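Side-chain contacts in nucleoside diphosphate kinase (Pyrobaculum aerophilum, PDB 1XQI), which catalyses transfer of the gamma phosphate of ATP to nucleoside diphosphates, probably through a phosphohistidine intermediate, and so supplies the other nucleoside triphosphates: residues A[52-55]-A[56-60]; A[84-88]-A[89-93]; A[98-101]-A[102-106]. The protein carries 6 engineered substitutions. All blocks are in the same frame, centred on the assembly; numbering follows the deposited sequence.

Contact 1: A[52-55]-A[56-60]; sequences VKAS and PEEIE
Glu-58 folds back over the N-terminus of its own helix to meet Ser-55, the N-cap residue. Glu-58 OE1 accepts from Ser-55 N at 2.9 Å, with a nearly straight N-H...O angle of 166°. It uses its anti lone pair, the one turned away from the other carboxylate oxygen. This is one half of a capping box: the glutamate at the third helical position accepts from the N-cap amide. The chain gets there with CG beside its own backbone N (chi1 -70°) and extended beyond CG. Ser-55 sets its hydroxyl between its own N and carbonyl carbon (chi1 48°), which turns OG to the same carboxylate. Ser-55 OG also donates to Glu-58 OE1, weakly, at 3.1 Å. OG of Ser-55 also lies close against CG of Glu-58, 3.0 Å away, so the hydroxyl sits alongside the chain as well as at its end. With an alanine here instead of Glu-58, the Ser-55 amide would probably lose its carboxylate acceptor and the serine hydroxyl would be freer to turn. The first helical turn is closed by Ile-59 N, which donates to Ser-55 O at 3.3 Å. On the buried side, CD1 of Ile-59 touches CB of Ala-54 at 3.7 Å. Ile-59 also packs on Val-109 and Met-112 of helix 97-112, and both it and Ala-54 meet Trp-187 of helix 177-187. The contact thus joins the end of strand 45-52, where Val-52 pairs with Asn-117 of strand 117-123, to the start of helix 56-62.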
# COMPACT_ATOMS: atom_id res chain seq x y z
N VAL A 52 -6.53 -3.59 4.66
CA VAL A 52 -7.87 -3.76 5.24
C VAL A 52 -7.91 -4.92 6.23
O VAL A 52 -7.34 -5.98 5.98
CB VAL A 52 -8.96 -4.03 4.17
CG1 VAL A 52 -9.35 -2.75 3.41
CG2 VAL A 52 -8.52 -5.17 3.20
N LYS A 53 -8.57 -4.68 7.35
CA LYS A 53 -9.07 -5.73 8.24
C LYS A 53 -10.47 -6.19 7.78
O LYS A 53 -11.45 -5.51 8.02
CB LYS A 53 -9.14 -5.18 9.67
CG LYS A 53 -9.13 -6.26 10.74
CD LYS A 53 -7.85 -7.13 10.68
CE LYS A 53 -8.10 -8.42 11.43
NZ LYS A 53 -9.48 -8.92 11.07
N ALA A 54 -10.54 -7.32 7.11
CA ALA A 54 -11.81 -7.80 6.55
C ALA A 54 -12.66 -8.55 7.57
O ALA A 54 -12.14 -9.26 8.43
CB ALA A 54 -11.53 -8.68 5.37
N SER A 55 -13.96 -8.39 7.50
CA SER A 55 -14.88 -9.17 8.34
C SER A 55 -15.16 -10.55 7.75
O SER A 55 -15.05 -10.74 6.54
CB SER A 55 -16.20 -8.43 8.52
OG SER A 55 -16.67 -7.98 7.26
N PRO A 56 -15.49 -11.54 8.61
CA PRO A 56 -16.03 -12.79 8.07
C PRO A 56 -17.05 -12.68 6.93
O PRO A 56 -16.84 -13.34 5.91
CB PRO A 56 -16.59 -13.50 9.31
CG PRO A 56 -15.58 -13.10 10.39
CD PRO A 56 -15.28 -11.63 10.08
N GLU A 57 -18.11 -11.87 7.04
CA GLU A 57 -19.12 -11.82 5.96
C GLU A 57 -18.54 -11.36 4.64
O GLU A 57 -18.90 -11.87 3.59
CB GLU A 57 -20.39 -11.01 6.28
CG GLU A 57 -20.23 -9.95 7.36
CD GLU A 57 -20.34 -10.51 8.82
OE1 GLU A 57 -21.40 -11.12 9.16
OE2 GLU A 57 -19.36 -10.32 9.62
N GLU A 58 -17.61 -10.41 4.71
CA GLU A 58 -16.94 -9.87 3.52
C GLU A 58 -16.18 -10.95 2.76
O GLU A 58 -16.26 -11.04 1.54
CB GLU A 58 -15.98 -8.74 3.90
CG GLU A 58 -16.64 -7.43 4.36
CD GLU A 58 -15.61 -6.33 4.59
OE1 GLU A 58 -14.66 -6.56 5.38
OE2 GLU A 58 -15.74 -5.24 3.97
N ILE A 59 -15.44 -11.78 3.48
CA ILE A 59 -14.71 -12.85 2.85
C ILE A 59 -15.67 -13.93 2.33
O ILE A 59 -15.45 -14.48 1.21
CB ILE A 59 -13.57 -13.37 3.73
CG1 ILE A 59 -12.58 -12.23 4.07
CG2 ILE A 59 -12.83 -14.48 3.03
CD1 ILE A 59 -12.06 -11.39 2.86
N GLU A 60 -16.74 -14.20 3.10
CA GLU A 60 -17.85 -15.09 2.67
C GLU A 60 -18.40 -14.66 1.33
O GLU A 60 -18.60 -15.49 0.45
CB GLU A 60 -18.99 -15.15 3.70
CG GLU A 60 -19.19 -16.51 4.38
CD GLU A 60 -19.60 -16.41 5.88
OE1 GLU A 60 -20.77 -16.71 6.22
OE2 GLU A 60 -18.77 -16.05 6.74

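Contact 2: A[84-88]-A[89-93]; sequences LGIDP and RAKIG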
# COMPACT_ATOMS: atom_id res chain seq x y z
N LEU A 84 -2.55 -39.11 0.81
CA LEU A 84 -2.11 -39.17 2.20
C LEU A 84 -2.74 -40.34 2.99
O LEU A 84 -2.32 -40.65 4.10
CB LEU A 84 -2.42 -37.83 2.91
CG LEU A 84 -1.57 -36.55 2.74
CD1 LEU A 84 -0.12 -36.73 3.32
CD2 LEU A 84 -1.55 -35.97 1.28
N GLY A 85 -3.76 -40.98 2.43
CA GLY A 85 -4.45 -42.03 3.18
C GLY A 85 -5.21 -41.53 4.40
O GLY A 85 -5.44 -42.29 5.36
N ILE A 86 -5.58 -40.23 4.39
CA ILE A 86 -6.54 -39.71 5.39
C ILE A 86 -7.98 -40.02 4.98
O ILE A 86 -8.37 -39.85 3.81
CB ILE A 86 -6.43 -38.18 5.65
CG1 ILE A 86 -4.96 -37.72 5.84
CG2 ILE A 86 -7.32 -37.77 6.85
CD1 ILE A 86 -4.69 -36.26 5.39
N ASP A 87 -8.77 -40.51 5.92
CA ASP A 87 -10.19 -40.73 5.66
C ASP A 87 -10.95 -39.41 5.94
O ASP A 87 -11.08 -38.99 7.09
CB ASP A 87 -10.73 -41.91 6.49
CG ASP A 87 -12.23 -41.96 6.49
OD1 ASP A 87 -12.80 -42.54 7.45
OD2 ASP A 87 -12.87 -41.41 5.56
N PRO A 88 -11.47 -38.77 4.88
CA PRO A 88 -12.15 -37.49 5.05
C PRO A 88 -13.35 -37.60 6.00
O PRO A 88 -13.69 -36.65 6.69
CB PRO A 88 -12.60 -37.12 3.62
CG PRO A 88 -12.47 -38.40 2.80
CD PRO A 88 -11.50 -39.29 3.49
N ARG A 89 -13.96 -38.77 6.09
CA ARG A 89 -15.08 -38.96 7.01
C ARG A 89 -14.67 -38.89 8.49
O ARG A 89 -15.41 -38.34 9.31
CB ARG A 89 -15.88 -40.24 6.70
CG ARG A 89 -16.67 -40.19 5.37
CD ARG A 89 -17.62 -41.35 5.24
NE ARG A 89 -16.88 -42.55 4.90
CZ ARG A 89 -17.13 -43.35 3.85
NH1 ARG A 89 -18.15 -43.12 3.00
NH2 ARG A 89 -16.33 -44.40 3.65
N ALA A 90 -13.50 -39.44 8.82
CA ALA A 90 -12.93 -39.37 10.19
C ALA A 90 -12.38 -37.98 10.46
O ALA A 90 -12.53 -37.42 11.59
CB ALA A 90 -11.84 -40.43 10.43
N LYS A 91 -11.79 -37.40 9.41
CA LYS A 91 -11.13 -36.09 9.52
C LYS A 91 -12.06 -34.88 9.64
O LYS A 91 -11.82 -34.03 10.50
CB LYS A 91 -10.14 -35.87 8.39
CG LYS A 91 -9.27 -34.63 8.56
CD LYS A 91 -8.24 -34.78 9.69
CE LYS A 91 -7.03 -33.92 9.39
NZ LYS A 91 -6.33 -33.57 10.62
N ILE A 92 -13.09 -34.79 8.79
CA ILE A 92 -13.93 -33.59 8.72
C ILE A 92 -15.42 -33.91 8.70
O ILE A 92 -16.25 -33.02 8.48
CB ILE A 92 -13.58 -32.70 7.51
CG1 ILE A 92 -13.37 -33.54 6.24
CG2 ILE A 92 -12.39 -31.78 7.80
CD1 ILE A 92 -13.39 -32.71 4.95
N GLY A 93 -15.76 -35.18 8.86
CA GLY A 93 -17.16 -35.56 9.01
C GLY A 93 -17.96 -35.84 7.75
O GLY A 93 -19.09 -36.35 7.83
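Asp-87 and Arg-89 form a local N-cap contact at the surface, where the chain turns from helix 67-84 into the short helix 88-92 of the insert (residues 68-100). Asp-87 is the capping residue. Asp-87 OD2 accepts from Arg-89 N at 2.9 Å, which makes an Asx turn. The donor comes from above the carboxylate, 61° out of its plane. CG of Asp-87 stands opposite its own backbone N (chi1 166°), and this carries the carboxylate over the Arg-89 amide. Asp-87 OD2 also comes obliquely to the Arg-89 guanidinium, 4.2 Å from Arg-89 NE, and no N-H points at it. The oxygen lies well out of the guanidinium plane, so only the charges attract; the two planes are 80° apart. The guanidinium has its salt bridge with Asp-95. The carboxylate would probably also be favoured by the positive end of the helix.

The backbone continues the cap. Asp-87 O takes Lys-91 N at 2.9 Å and, more weakly, Ala-90 N. Pro-88 O takes Ile-92 N at 2.9 Å and Gly-93 N weakly at 3.3 Å.

Ile-86 and Lys-91 occupy the two positions of a hydrophobic staple, one before the cap and one in the following turn. Here methylenes of the lysine stand in for an apolar side chain: CG2 of Ile-86 meets CB of Lys-91 at 3.7 Å. The lysine chain then bends away, and NZ bonds to Glu-162 O. Pro-88 and Ile-86 both rest on Tyr-81 of helix 67-84, whose end is closed by a Schellman motif at Gly-85. CG1 of Ile-92 lies 3.2 Å from Pro-88 O, and the isoleucine side chain goes on to pack against Val-100 and Ile-103 of helix 97-112.

Contact 3: A[98-101]-A[102-106]; sequences VEVG and RIIKR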
# COMPACT_ATOMS: atom_id res chain seq x y z
N VAL A 98 -19.11 -30.85 -2.40
CA VAL A 98 -19.73 -29.55 -2.05
C VAL A 98 -19.67 -29.23 -0.53
O VAL A 98 -19.37 -28.08 -0.14
CB VAL A 98 -21.20 -29.48 -2.54
CG1 VAL A 98 -21.90 -28.26 -2.02
CG2 VAL A 98 -21.23 -29.45 -4.04
N GLU A 99 -19.97 -30.21 0.32
CA GLU A 99 -19.87 -30.02 1.78
C GLU A 99 -18.42 -29.77 2.20
O GLU A 99 -18.16 -28.99 3.11
CB GLU A 99 -20.53 -31.18 2.57
CG GLU A 99 -22.07 -31.00 2.79
CD GLU A 99 -22.77 -32.27 3.32
OE1 GLU A 99 -22.25 -32.91 4.27
OE2 GLU A 99 -23.86 -32.64 2.79
N VAL A 100 -17.50 -30.43 1.52
CA VAL A 100 -16.06 -30.23 1.73
C VAL A 100 -15.63 -28.81 1.25
O VAL A 100 -14.89 -28.13 1.94
CB VAL A 100 -15.20 -31.36 1.04
CG1 VAL A 100 -13.72 -31.07 1.14
CG2 VAL A 100 -15.49 -32.72 1.64
N GLY A 101 -16.09 -28.39 0.08
CA GLY A 101 -15.93 -27.04 -0.38
C GLY A 101 -16.44 -25.99 0.61
O GLY A 101 -15.87 -24.89 0.74
N ARG A 102 -17.51 -26.32 1.34
CA ARG A 102 -18.05 -25.36 2.30
C ARG A 102 -17.14 -25.31 3.55
O ARG A 102 -16.97 -24.26 4.16
CB ARG A 102 -19.52 -25.65 2.66
CG ARG A 102 -20.49 -25.42 1.51
CD ARG A 102 -21.99 -25.68 1.82
NE ARG A 102 -22.79 -24.68 1.12
CZ ARG A 102 -23.67 -24.94 0.17
NH1 ARG A 102 -23.92 -26.23 -0.16
NH2 ARG A 102 -24.32 -23.94 -0.43
N ILE A 103 -16.54 -26.44 3.88
CA ILE A 103 -15.61 -26.51 5.00
C ILE A 103 -14.32 -25.74 4.68
O ILE A 103 -13.86 -24.94 5.53
CB ILE A 103 -15.30 -27.99 5.45
CG1 ILE A 103 -16.58 -28.69 5.94
CG2 ILE A 103 -14.24 -28.00 6.53
CD1 ILE A 103 -16.36 -30.00 6.66
N ILE A 104 -13.76 -25.97 3.49
CA ILE A 104 -12.63 -25.19 2.98
C ILE A 104 -12.95 -23.69 2.96
O ILE A 104 -12.12 -22.86 3.40
CB ILE A 104 -12.26 -25.60 1.52
CG1 ILE A 104 -11.79 -27.06 1.44
CG2 ILE A 104 -11.23 -24.59 0.91
CD1 ILE A 104 -11.63 -27.54 0.02
N LYS A 105 -14.13 -23.33 2.45
CA LYS A 105 -14.50 -21.91 2.43
C LYS A 105 -14.47 -21.29 3.85
O LYS A 105 -14.01 -20.16 4.02
CB LYS A 105 -15.83 -21.67 1.71
CG LYS A 105 -16.27 -20.20 1.68
CD LYS A 105 -17.15 -19.90 0.50
CE LYS A 105 -17.76 -18.55 0.61
NZ LYS A 105 -18.52 -18.22 -0.65
N ARG A 106 -14.93 -22.03 4.86
CA ARG A 106 -14.90 -21.57 6.25
C ARG A 106 -13.49 -21.40 6.78
O ARG A 106 -13.23 -20.49 7.58
CB ARG A 106 -15.71 -22.50 7.17
CG ARG A 106 -17.23 -22.19 7.13
CD ARG A 106 -18.17 -23.31 7.69
NE ARG A 106 -17.83 -23.65 9.07
CZ ARG A 106 -18.04 -22.85 10.12
NH1 ARG A 106 -18.63 -21.66 9.96
NH2 ARG A 106 -17.67 -23.25 11.34
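Glu-99 O is gripped by two backbone amides, Ile-103 N at 3.1 Å and, weakly, Arg-102 N at 3.3 Å. The contact lies in the alpha-helix 97-112, which leads from the insert (residues 68-100) into the ferredoxin-like core. Ile-104 N meets Val-100 O at 2.9 Å. Both isoleucines carry CG1 beside their own backbone N, which lays that branch back over the carbonyl one turn earlier. CG1 of Ile-104 is 3.3 Å from Val-100 O, and CD1 of Ile-104 passes CG1 of Val-100 at 4.3 Å. This side is covered by Leu-77 of helix 67-84.

Lys-105 N bonds to Gly-101 O at 2.9 Å. The buried Lys-105 side chain runs out extended, and its end leads away from residues 98-101. The ammonium is satisfied by the backbone oxygens of Glu-60, Tyr-63 and Pro-64, at and just past the end of helix 56-62. Val-98 and Arg-102 lie side by side and point the same way, next to Glu-67 and Leu-70 of helix 67-84. The arginine chain is bent at chi3 (143°), and its guanidinium ends beside the valine. It comes in obliquely there, and NH1 of Arg-102 lies 3.4 Å from CG1 of Val-98.

How the contacts relate
The three contacts follow one another along the chain. Contact 3 touches both others. Glu-60 O of contact 1 receives Lys-105 NZ of contact 3 at 2.9 Å. Ile-92 of contact 2 packs on contact 3, its CD1 lying 3.9 Å from CG2 of Val-100. Contacts 1 and 2 do not meet; their nearest atoms are about 17 Å apart. Contact 2 lies in the insert, away from the annotated sites. The other two are closer. The side chain of Ile-59 is about 9 Å from that of His-172, the predicted phosphohistidine. Those of Ile-59 and Ile-104 are each about 9 Å from that of Lys-23, which probably binds ATP.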